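Local coordinates for protein probable transcriptional regulator, AsnC family (Thermus thermophilus, PDB 2DJW) that is of unknown function, a stand-alone RAM-domain protein of the AsnC family that binds zinc and may take part in sequence-specific DNA binding, at residues Q58-L61 with G65-R68; D54-G59 with T69-A74; N13-L18 with P37-A42. All blocks are in the same frame, centred on the assembly; numbering follows the deposited sequence.

Overall arrangement
Both helices of this alpha/beta domain pack on one four-stranded antiparallel sheet. Interactions 1 and 2 share helix 52-60 and strand 66-77, with centres about 9 Å apart; Leu61 N probably bonds to Val56 O (2.7 Å), and Leu61 CD2 packs on Thr69 CB (3.9 Å). Interaction 3 sets helix 15-22 on strand 40-46. Its centre lies about 10 Å from that of interaction 1, and the two meet where Val66 CG1 touches Leu18 CD1 (3.8 Å). The zinc-binding residues Asp54, on helix 52-60, and Glu50, just before it, carry no metal in this chain; the side chain of Ile60 is about 10 Å from that of Asp54, while interaction 3 is remote from both.

Interaction 1: residues Q58-L61 with G65-R68; sequences QGIL and GVER
The short loop between helix 52-60 and strand 66-77 brings Val66, the first residue of the strand, against Ile60 and Leu61, which its two methyls meet. Val66 CG1 lies 3.7 Å from the carbonyl oxygen Ile60 O, and Val66 CG2 is almost as near to it, so the valine fork straddles this backbone oxygen. Beyond it the branches part: CG1 reaches Ile60 CG2 at 4.2 Å, whereas CG2 meets the Leu61 methyl CD2 at 3.9 Å. Both leucine and isoleucine run across the valine at about a right angle. Val66 CG1 stands opposite its own carbonyl carbon (chi1 -48°), which leaves CG2 between the two backbone arms and turned to Leu61. This is the helix-to-strand return of the ferredoxin-like fold of the Lrp/AsnC ligand-binding domain, where the final strand folds back under the preceding helix and pairs with strand 2-10. A classic beta bulge follows at once, Glu67 and Arg68 both facing Arg9 on that strand. An alanine here would remove both methyls and would probably open a gap beside Ile60 O, leaving Leu61 CD2 without its apolar neighbour on the strand. Ile60 also packs on Val6 and Ile22, Val66 on Leu18, and Leu61 on Gly12 of a neighbouring subunit.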
loop_
_atom_site.group_PDB
_atom_site.type_symbol
_atom_site.label_atom_id
_atom_site.label_comp_id
_atom_site.label_asym_id
_atom_site.label_seq_id
_atom_site.Cartn_x
_atom_site.Cartn_y
_atom_site.Cartn_z
ATOM N N GLN A 58 17.053 -18.398 12.013
ATOM C CA GLN A 58 18.443 -18.648 12.390
ATOM C C GLN A 58 19.327 -18.636 11.161
ATOM O O GLN A 58 20.539 -18.469 11.268
ATOM C CB GLN A 58 18.620 -19.990 13.131
ATOM C CG GLN A 58 17.549 -20.375 14.173
ATOM C CD GLN A 58 17.415 -19.418 15.363
ATOM O OE1 GLN A 58 16.401 -19.444 16.069
ATOM N NE2 GLN A 58 18.432 -18.578 15.594
ATOM N N GLY A 59 18.715 -18.810 9.993
ATOM C CA GLY A 59 19.451 -19.068 8.748
ATOM C C GLY A 59 19.544 -17.874 7.823
ATOM O O GLY A 59 20.635 -17.430 7.512
ATOM N N ILE A 60 18.407 -17.358 7.368
ATOM C CA ILE A 60 18.403 -16.189 6.481
ATOM C C ILE A 60 18.526 -14.895 7.285
ATOM O O ILE A 60 19.305 -13.996 6.924
ATOM C CB ILE A 60 17.130 -16.139 5.543
ATOM C CG1 ILE A 60 17.175 -17.262 4.509
ATOM C CG2 ILE A 60 16.995 -14.782 4.861
ATOM C CD1 ILE A 60 15.899 -17.483 3.724
ATOM N N LEU A 61 17.751 -14.788 8.359
ATOM C CA LEU A 61 17.630 -13.504 9.070
ATOM C C LEU A 61 18.818 -13.230 9.999
ATOM O O LEU A 61 18.966 -12.112 10.524
ATOM C CB LEU A 61 16.298 -13.387 9.824
ATOM C CG LEU A 61 14.969 -13.369 9.059
ATOM C CD1 LEU A 61 13.812 -13.523 10.047
ATOM C CD2 LEU A 61 14.785 -12.116 8.201
ATOM N N GLY A 65 22.632 -8.028 5.976
ATOM C CA GLY A 65 22.116 -7.374 4.772
ATOM C C GLY A 65 20.642 -7.560 4.392
ATOM O O GLY A 65 20.141 -6.880 3.485
ATOM N N VAL A 66 19.941 -8.474 5.065
ATOM C CA VAL A 66 18.550 -8.779 4.697
ATOM C C VAL A 66 17.572 -7.771 5.313
ATOM O O VAL A 66 17.487 -7.618 6.535
ATOM C CB VAL A 66 18.142 -10.254 4.994
ATOM C CG1 VAL A 66 19.192 -11.258 4.471
ATOM C CG2 VAL A 66 17.904 -10.457 6.447
ATOM N N GLU A 67 16.863 -7.058 4.456
ATOM C CA GLU A 67 15.902 -6.073 4.909
ATOM C C GLU A 67 14.558 -6.707 5.333
ATOM O O GLU A 67 14.121 -6.541 6.480
ATOM C CB GLU A 67 15.699 -5.007 3.833
ATOM C CG GLU A 67 16.865 -4.038 3.725
ATOM C CD GLU A 67 16.723 -3.089 2.570
ATOM O OE1 GLU A 67 17.351 -2.008 2.607
ATOM O OE2 GLU A 67 15.998 -3.421 1.609
ATOM N N ARG A 68 13.916 -7.419 4.402
ATOM C CA ARG A 68 12.656 -8.117 4.658
ATOM C C ARG A 68 12.679 -9.525 4.077
ATOM O O ARG A 68 13.270 -9.774 3.019
ATOM C CB ARG A 68 11.457 -7.362 4.064
ATOM C CG ARG A 68 11.159 -5.985 4.691
ATOM C CD ARG A 68 10.412 -6.066 6.038
ATOM N NE ARG A 68 10.308 -4.731 6.628
ATOM C CZ ARG A 68 9.197 -3.987 6.663
ATOM N NH1 ARG A 68 8.039 -4.442 6.176
ATOM N NH2 ARG A 68 9.236 -2.777 7.217
#

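Interaction 2: residues D54-G59 with T69-A74; sequences DVVTQG and TETLLA
Helix-on-sheet packing of the ferredoxin-like Lrp/AsnC domain brings Val56 of helix 52-60 down onto Thr69 and Thr71, alternate residues on one face of strand 66-77, the outermost of this chain's sheet on that side. The valine points toward the strand and divides its methyls between the two threonines. Val56 CG1, placed opposite the backbone N (chi1 -176°), reaches the methyl Thr69 CG2 at 3.7 Å, the two side chains meeting at a slant. The contact with Thr71 is of another kind: valine and threonine lie alongside, pointing opposite ways, and it is the hydroxyl that faces the hydrocarbon. No hydrogen bond crosses between the segments, and the backbones stay apart, with Val56 CA and Thr69 CA 8.0 Å from each other. Thr69 OG1 instead makes a weak hydrogen bond to Leu7 O on the adjoining strand 2-10, which leaves its methyl for the helix. Thr71 packs further on Ala4, Val6 and Leu52. Two residues before Val56 the same helix carries Asp54, a zinc-binding residue, although no zinc is bound to this chain in the model. Further along the strand, Ala74 pairs in an antiparallel ladder with a strand of a neighbouring subunit, so that the sheet continues into that subunit. Where helix and strand meet at Thr71, the second valine methyl, Val56 CG2, rests 3.7 Å from Thr71 OG1.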
loop_
_atom_site.group_PDB
_atom_site.type_symbol
_atom_site.label_atom_id
_atom_site.label_comp_id
_atom_site.label_asym_id
_atom_site.label_seq_id
_atom_site.Cartn_x
_atom_site.Cartn_y
_atom_site.Cartn_z
ATOM N N ASP A 54 14.845 -22.791 11.571
ATOM C CA ASP A 54 16.199 -23.077 11.123
ATOM C C ASP A 54 16.601 -22.337 9.849
ATOM O O ASP A 54 17.721 -21.824 9.764
ATOM C CB ASP A 54 16.389 -24.585 10.951
ATOM C CG ASP A 54 15.963 -25.371 12.186
ATOM O OD1 ASP A 54 16.009 -24.805 13.309
ATOM O OD2 ASP A 54 15.564 -26.551 12.033
ATOM N N VAL A 55 15.700 -22.280 8.866
ATOM C CA VAL A 55 16.010 -21.649 7.578
ATOM C C VAL A 55 15.837 -20.150 7.571
ATOM O O VAL A 55 16.682 -19.445 7.033
ATOM C CB VAL A 55 15.368 -22.373 6.300
ATOM C CG1 VAL A 55 14.292 -23.335 6.668
ATOM C CG2 VAL A 55 14.880 -21.378 5.252
ATOM N N VAL A 56 14.754 -19.661 8.175
ATOM C CA VAL A 56 14.431 -18.229 8.114
ATOM C C VAL A 56 15.046 -17.464 9.280
ATOM O O VAL A 56 15.872 -16.582 9.055
ATOM C CB VAL A 56 12.899 -17.932 8.012
ATOM C CG1 VAL A 56 12.656 -16.437 7.863
ATOM C CG2 VAL A 56 12.256 -18.676 6.845
ATOM N N THR A 57 14.654 -17.795 10.513
ATOM C CA THR A 57 15.064 -17.004 11.681
ATOM C C THR A 57 16.546 -17.172 12.054
ATOM O O THR A 57 17.208 -16.207 12.376
ATOM C CB THR A 57 14.180 -17.286 12.909
ATOM O OG1 THR A 57 12.803 -17.259 12.527
ATOM C CG2 THR A 57 14.414 -16.245 14.023
ATOM N N GLN A 58 17.053 -18.398 12.013
ATOM C CA GLN A 58 18.443 -18.648 12.390
ATOM C C GLN A 58 19.327 -18.636 11.161
ATOM O O GLN A 58 20.539 -18.469 11.268
ATOM C CB GLN A 58 18.620 -19.990 13.131
ATOM C CG GLN A 58 17.549 -20.375 14.173
ATOM C CD GLN A 58 17.415 -19.418 15.363
ATOM O OE1 GLN A 58 16.401 -19.444 16.069
ATOM N NE2 GLN A 58 18.432 -18.578 15.594
ATOM N N GLY A 59 18.715 -18.810 9.993
ATOM C CA GLY A 59 19.451 -19.068 8.748
ATOM C C GLY A 59 19.544 -17.874 7.823
ATOM O O GLY A 59 20.635 -17.430 7.512
ATOM N N THR A 69 12.013 -10.425 4.787
ATOM C CA THR A 69 11.704 -11.771 4.314
ATOM C C THR A 69 10.163 -11.966 4.316
ATOM O O THR A 69 9.451 -11.428 5.205
ATOM C CB THR A 69 12.426 -12.826 5.200
ATOM O OG1 THR A 69 12.789 -13.955 4.420
ATOM C CG2 THR A 69 11.572 -13.289 6.356
ATOM N N GLU A 70 9.647 -12.711 3.331
ATOM C CA GLU A 70 8.237 -13.145 3.361
ATOM C C GLU A 70 8.055 -14.590 2.921
ATOM O O GLU A 70 8.353 -14.926 1.802
ATOM C CB GLU A 70 7.338 -12.218 2.533
ATOM C CG GLU A 70 5.934 -12.118 3.092
ATOM C CD GLU A 70 4.868 -11.839 2.042
ATOM O OE1 GLU A 70 5.156 -11.126 1.064
ATOM O OE2 GLU A 70 3.723 -12.317 2.221
ATOM N N THR A 71 7.572 -15.443 3.816
ATOM C CA THR A 71 7.461 -16.876 3.549
ATOM C C THR A 71 6.038 -17.275 3.138
ATOM O O THR A 71 5.057 -17.005 3.863
ATOM C CB THR A 71 7.914 -17.719 4.742
ATOM O OG1 THR A 71 9.252 -17.368 5.079
ATOM C CG2 THR A 71 7.880 -19.221 4.417
ATOM N N LEU A 72 5.967 -17.910 1.965
ATOM C CA LEU A 72 4.727 -18.456 1.414
ATOM C C LEU A 72 4.779 -19.956 1.629
ATOM O O LEU A 72 5.440 -20.653 0.869
ATOM C CB LEU A 72 4.616 -18.135 -0.082
ATOM C CG LEU A 72 4.177 -16.747 -0.601
ATOM C CD1 LEU A 72 4.373 -15.563 0.316
ATOM C CD2 LEU A 72 4.748 -16.435 -1.966
ATOM N N LEU A 73 4.104 -20.453 2.664
ATOM C CA LEU A 73 4.169 -21.871 2.977
ATOM C C LEU A 73 3.078 -22.720 2.303
ATOM O O LEU A 73 1.898 -22.479 2.463
ATOM C CB LEU A 73 4.203 -22.105 4.502
ATOM C CG LEU A 73 4.353 -23.585 4.883
ATOM C CD1 LEU A 73 5.434 -23.853 5.874
ATOM C CD2 LEU A 73 3.022 -24.269 5.332
ATOM N N ALA A 74 3.498 -23.742 1.581
ATOM C CA ALA A 74 2.579 -24.599 0.813
ATOM C C ALA A 74 1.959 -25.674 1.688
ATOM O O ALA A 74 2.664 -26.562 2.206
ATOM C CB ALA A 74 3.302 -25.234 -0.368
#

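Interaction 3: residues N13-L18 with P37-A42; sequences NRVQAL and PYDLVA
An apolar helix-to-sheet contact seats helix 15-22, at Val15 and Leu18, on the start of strand 40-46, with Leu40 reaching up to both. No hydrogen bond joins the two segments. The methyl Leu40 CD1 carries the contact at two places: it lies 3.6 Å from the backbone oxygen Val15 O and 3.8 Å from Leu18 CB. The other methyl, Leu40 CD2, is 3.9 Å from the same Val15 O and, more loosely, 4.3 Å from Val15 CG1. The leucine side chain thus extends under the helix with its fork against both a helix carbonyl and apolar carbon. Val15 uses its two branches on neighbouring residues of the strand segment: CG1 faces Leu40, while CG2 meets the methylene Asp39 CB at 4.1 Å. Because Val15 CG1 sits opposite the backbone N (chi1 172°), CG2 swings to the side of that N, where the aspartate methylene lies. The side chains of Val15 and Asp39 are nearly perpendicular, and the aspartate takes part through its carbon. Within the helical segment, a backbone bond runs from Leu18 N to Arg14 O (2.8 Å). The side chain of Arg14 bonds through NE to Glu64 O.

Leu18 also touches Pro10, and Leu40 packs on Ser33 and on Tyr78 of a neighbouring subunit. Asp39 and Leu40 both face Ile8 on strand 2-10, a classic beta bulge at the entrance to strand 40-46. A helix lying on an antiparallel sheet of strand order 2-3-1-4 is the layering of the ferredoxin-like fold, as in the dimeric alpha/beta barrel relatives of the Lrp/AsnC domain.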
loop_
_atom_site.group_PDB
_atom_site.type_symbol
_atom_site.label_atom_id
_atom_site.label_comp_id
_atom_site.label_asym_id
_atom_site.label_seq_id
_atom_site.Cartn_x
_atom_site.Cartn_y
_atom_site.Cartn_z
ATOM N N ASN A 13 23.494 -4.101 -2.583
ATOM C CA ASN A 13 24.894 -4.560 -2.774
ATOM C C ASN A 13 25.177 -5.958 -2.202
ATOM O O ASN A 13 26.245 -6.566 -2.462
ATOM C CB ASN A 13 25.900 -3.528 -2.238
ATOM C CG ASN A 13 26.014 -3.542 -0.727
ATOM O OD1 ASN A 13 25.040 -3.780 -0.015
ATOM N ND2 ASN A 13 27.217 -3.280 -0.227
ATOM N N ARG A 14 24.188 -6.479 -1.471
ATOM C CA ARG A 14 24.270 -7.795 -0.850
ATOM C C ARG A 14 23.630 -8.930 -1.642
ATOM O O ARG A 14 23.761 -10.094 -1.260
ATOM C CB ARG A 14 23.637 -7.738 0.528
ATOM C CG ARG A 14 24.320 -6.783 1.486
ATOM C CD ARG A 14 25.711 -7.288 1.888
ATOM N NE ARG A 14 25.667 -8.576 2.572
ATOM C CZ ARG A 14 26.675 -9.447 2.594
ATOM N NH1 ARG A 14 27.823 -9.166 1.966
ATOM N NH2 ARG A 14 26.539 -10.599 3.246
ATOM N N VAL A 15 22.941 -8.604 -2.734
ATOM C CA VAL A 15 22.178 -9.598 -3.498
ATOM C C VAL A 15 22.946 -10.921 -3.725
ATOM O O VAL A 15 22.464 -11.996 -3.338
ATOM C CB VAL A 15 21.606 -8.998 -4.851
ATOM C CG1 VAL A 15 20.983 -10.087 -5.724
ATOM C CG2 VAL A 15 20.574 -7.897 -4.573
ATOM N N GLN A 16 24.143 -10.843 -4.310
ATOM C CA GLN A 16 24.903 -12.052 -4.658
ATOM C C GLN A 16 25.445 -12.776 -3.439
ATOM O O GLN A 16 25.283 -13.984 -3.300
ATOM C CB GLN A 16 26.018 -11.724 -5.643
ATOM C CG GLN A 16 25.506 -11.378 -7.002
ATOM C CD GLN A 16 26.585 -10.912 -7.942
ATOM O OE1 GLN A 16 27.048 -11.678 -8.781
ATOM N NE2 GLN A 16 26.945 -9.634 -7.852
ATOM N N ALA A 17 26.085 -12.032 -2.554
ATOM C CA ALA A 17 26.487 -12.537 -1.246
ATOM C C ALA A 17 25.353 -13.357 -0.610
ATOM O O ALA A 17 25.498 -14.560 -0.357
ATOM C CB ALA A 17 26.872 -11.357 -0.359
ATOM N N LEU A 18 24.201 -12.725 -0.392
ATOM C CA LEU A 18 23.049 -13.434 0.219
ATOM C C LEU A 18 22.528 -14.594 -0.635
ATOM O O LEU A 18 22.221 -15.675 -0.106
ATOM C CB LEU A 18 21.947 -12.463 0.619
ATOM C CG LEU A 18 22.452 -11.368 1.574
ATOM C CD1 LEU A 18 21.498 -10.223 1.591
ATOM C CD2 LEU A 18 22.683 -11.911 2.978
ATOM N N PRO A 37 9.416 -7.343 -6.491
ATOM C CA PRO A 37 9.739 -6.510 -5.340
ATOM C C PRO A 37 10.716 -7.182 -4.336
ATOM O O PRO A 37 11.175 -6.533 -3.390
ATOM C CB PRO A 37 8.364 -6.268 -4.691
ATOM C CG PRO A 37 7.459 -7.397 -5.178
ATOM C CD PRO A 37 8.177 -8.132 -6.284
ATOM N N TYR A 38 11.003 -8.467 -4.528
ATOM C CA TYR A 38 11.957 -9.192 -3.684
ATOM C C TYR A 38 13.023 -9.721 -4.630
ATOM O O TYR A 38 12.697 -10.450 -5.554
ATOM C CB TYR A 38 11.280 -10.356 -2.951
ATOM C CG TYR A 38 10.354 -9.963 -1.791
ATOM C CD1 TYR A 38 10.841 -9.896 -0.484
ATOM C CD2 TYR A 38 8.970 -9.715 -1.994
ATOM C CE1 TYR A 38 10.014 -9.565 0.591
ATOM C CE2 TYR A 38 8.131 -9.372 -0.927
ATOM C CZ TYR A 38 8.666 -9.310 0.368
ATOM O OH TYR A 38 7.885 -8.985 1.463
ATOM N N ASP A 39 14.287 -9.347 -4.421
ATOM C CA ASP A 39 15.369 -9.744 -5.339
ATOM C C ASP A 39 15.695 -11.213 -5.334
ATOM O O ASP A 39 16.116 -11.739 -6.342
ATOM C CB ASP A 39 16.644 -8.906 -5.102
ATOM C CG ASP A 39 16.342 -7.431 -5.054
ATOM O OD1 ASP A 39 16.620 -6.746 -6.070
ATOM O OD2 ASP A 39 15.763 -6.982 -4.024
ATOM N N LEU A 40 15.497 -11.875 -4.210
ATOM C CA LEU A 40 15.807 -13.299 -4.099
ATOM C C LEU A 40 14.575 -14.111 -3.688
ATOM O O LEU A 40 13.786 -13.657 -2.870
ATOM C CB LEU A 40 16.959 -13.538 -3.082
ATOM C CG LEU A 40 18.361 -12.945 -3.335
ATOM C CD1 LEU A 40 19.214 -12.925 -2.039
ATOM C CD2 LEU A 40 19.112 -13.686 -4.454
ATOM N N VAL A 41 14.436 -15.314 -4.242
ATOM C CA VAL A 41 13.408 -16.260 -3.792
ATOM C C VAL A 41 14.112 -17.557 -3.476
ATOM O O VAL A 41 14.839 -18.073 -4.335
ATOM C CB VAL A 41 12.317 -16.566 -4.889
ATOM C CG1 VAL A 41 11.307 -17.612 -4.390
ATOM C CG2 VAL A 41 11.583 -15.309 -5.298
ATOM N N ALA A 42 13.880 -18.098 -2.277
ATOM C CA ALA A 42 14.333 -19.453 -1.988
ATOM C C ALA A 42 13.207 -20.489 -1.999
ATOM O O ALA A 42 12.246 -20.372 -1.249
ATOM C CB ALA A 42 15.106 -19.515 -0.644
#